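Local coordinates for protein DyP (Bjerkandera adusta, PDB 3VXJ) that probably acts as a heme peroxidase that oxidises dyes and phenolic compounds, and holds 2,6-dimethoxyphenol bound in this crystal, at residues 43-46 / 47-51. Numbering follows the deposited sequence.
Sequences TYVP and ERITS
Arg48 lays the start of its side chain over one face of the Tyr44 ring. Arg48 CB sits 3.7 Å from the centroid of the Tyr44 ring, shifted toward the hydroxyl side, in a CH-pi contact. Arg48 CG is 3.5 Å from Tyr44 CE1. The ring gets there because Tyr44 CG stands anti to the backbone N (chi1 -168°), which swings it along the helix toward Arg48. The arginine chain then bends at chi2 (-76°). Its guanidinium plane is almost perpendicular to the ring, and NE forms a salt bridge with Asp137.

Ile49 approaches the same ring at its edge, with Ile49 CD1 4.1 Å from Tyr44 CE2. Ile49 CG1 also packs on Val45 CG2 at 4.1 Å. With an alanine at Tyr44, the Arg48 methylenes and Ile49 CD1 would probably lose their aromatic partner, and a gap is likely to open facing Val67 and Phe142.

The main backbone bonds of the turn are Arg48 N to Tyr44 O at 3.0 Å and the straighter Ile49 N to Val45 O (161°); weaker ones accompany them. One water bridges Val45 O and Ile49 O. A second links Thr43 O to Glu47 OE2, and the Glu47 chain, bent at chi2, brings Glu47 CG to 3.4 Å from Thr43 O.

Tyr44 and Ile49 pack onto sheet strand 65-71, Tyr44 also meets helix 128-142, and Val45 meets helix 433-440. Ile49 is where the chain leaves helical geometry. The arrangement is the C-terminal turn of helix 34-48 in a ferredoxin-like alpha+beta domain of the DyP family.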
loop_
_atom_site.group_PDB
_atom_site.type_symbol
_atom_site.label_atom_id
_atom_site.label_comp_id
_atom_site.label_asym_id
_atom_site.label_seq_id
_atom_site.Cartn_x
_atom_site.Cartn_y
_atom_site.Cartn_z
ATOM N N THR A 43 -1.279 -28.804 8.482
ATOM C CA THR A 43 -2.148 -29.336 7.433
ATOM C C THR A 43 -2.333 -28.319 6.306
ATOM O O THR A 43 -2.272 -28.654 5.119
ATOM C CB THR A 43 -3.547 -29.675 7.998
ATOM O OG1 THR A 43 -3.416 -30.611 9.073
ATOM C CG2 THR A 43 -4.436 -30.274 6.927
ATOM N N TYR A 44 -2.575 -27.077 6.697
ATOM C CA TYR A 44 -2.960 -26.020 5.772
ATOM C C TYR A 44 -1.830 -25.553 4.849
ATOM O O TYR A 44 -2.037 -25.384 3.647
ATOM C CB TYR A 44 -3.522 -24.841 6.572
ATOM C CG TYR A 44 -4.220 -23.809 5.727
ATOM C CD1 TYR A 44 -5.511 -24.036 5.258
ATOM C CD2 TYR A 44 -3.595 -22.603 5.403
ATOM C CE1 TYR A 44 -6.158 -23.095 4.480
ATOM C CE2 TYR A 44 -4.225 -21.655 4.621
ATOM C CZ TYR A 44 -5.507 -21.904 4.165
ATOM O OH TYR A 44 -6.145 -20.974 3.387
ATOM N N VAL A 45 -0.636 -25.368 5.405
ATOM C CA VAL A 45 0.437 -24.677 4.683
ATOM C C VAL A 45 0.827 -25.332 3.347
ATOM O O VAL A 45 0.791 -24.657 2.318
ATOM C CB VAL A 45 1.662 -24.392 5.591
ATOM C CG1 VAL A 45 2.865 -23.899 4.772
ATOM C CG2 VAL A 45 1.300 -23.380 6.647
ATOM N N PRO A 46 1.159 -26.642 3.346
ATOM C CA PRO A 46 1.571 -27.247 2.076
ATOM C C PRO A 46 0.472 -27.240 1.017
ATOM O O PRO A 46 0.771 -27.264 -0.177
ATOM C CB PRO A 46 1.917 -28.698 2.461
ATOM C CG PRO A 46 1.225 -28.927 3.760
ATOM C CD PRO A 46 1.232 -27.610 4.458
ATOM N N GLU A 47 -0.784 -27.196 1.456
ATOM C CA GLU A 47 -1.937 -27.242 0.555
ATOM C C GLU A 47 -2.311 -25.897 -0.064
ATOM O O GLU A 47 -2.749 -25.840 -1.214
ATOM C CB GLU A 47 -3.163 -27.821 1.281
ATOM C CG GLU A 47 -2.989 -29.242 1.812
ATOM C CD GLU A 47 -2.418 -30.213 0.786
ATOM O OE1 GLU A 47 -2.990 -30.337 -0.321
ATOM O OE2 GLU A 47 -1.391 -30.862 1.093
ATOM N N ARG A 48 -2.140 -24.826 0.704
ATOM C CA ARG A 48 -2.774 -23.545 0.382
ATOM C C ARG A 48 -1.867 -22.320 0.304
ATOM O O ARG A 48 -2.215 -21.342 -0.358
ATOM C CB ARG A 48 -3.901 -23.259 1.379
ATOM C CG ARG A 48 -5.040 -24.282 1.361
ATOM C CD ARG A 48 -5.949 -24.099 0.156
ATOM N NE ARG A 48 -7.103 -24.991 0.223
ATOM C CZ ARG A 48 -7.371 -25.961 -0.646
ATOM N NH1 ARG A 48 -6.576 -26.173 -1.688
ATOM N NH2 ARG A 48 -8.451 -26.711 -0.478
ATOM N N ILE A 49 -0.735 -22.337 1.001
ATOM C CA ILE A 49 0.087 -21.121 1.074
ATOM C C ILE A 49 0.916 -20.965 -0.197
ATOM O O ILE A 49 1.732 -21.828 -0.533
ATOM C CB ILE A 49 0.951 -21.055 2.352
ATOM C CG1 ILE A 49 0.061 -20.999 3.614
ATOM C CG2 ILE A 49 1.918 -19.856 2.292
ATOM C CD1 ILE A 49 -0.750 -19.705 3.824
ATOM N N THR A 50 0.695 -19.851 -0.885
ATOM C CA THR A 50 1.210 -19.619 -2.226
ATOM C C THR A 50 2.543 -18.878 -2.235
ATOM O O THR A 50 2.640 -17.753 -1.725
ATOM C CB THR A 50 0.170 -18.837 -3.046
ATOM O OG1 THR A 50 -1.124 -19.424 -2.849
ATOM C CG2 THR A 50 0.524 -18.867 -4.518
ATOM N N SER A 51 3.553 -19.509 -2.823
ATOM C CA SER A 51 4.890 -18.942 -2.924
ATOM C C SER A 51 5.056 -17.978 -4.098
ATOM O O SER A 51 4.245 -17.965 -5.032
ATOM C CB SER A 51 5.921 -20.063 -3.073
ATOM O OG SER A 51 5.816 -20.672 -4.354
HETATM O O HOH W 1 -1.773 -31.203 4.248
HETATM O O HOH W 2 2.940 -24.053 0.572
#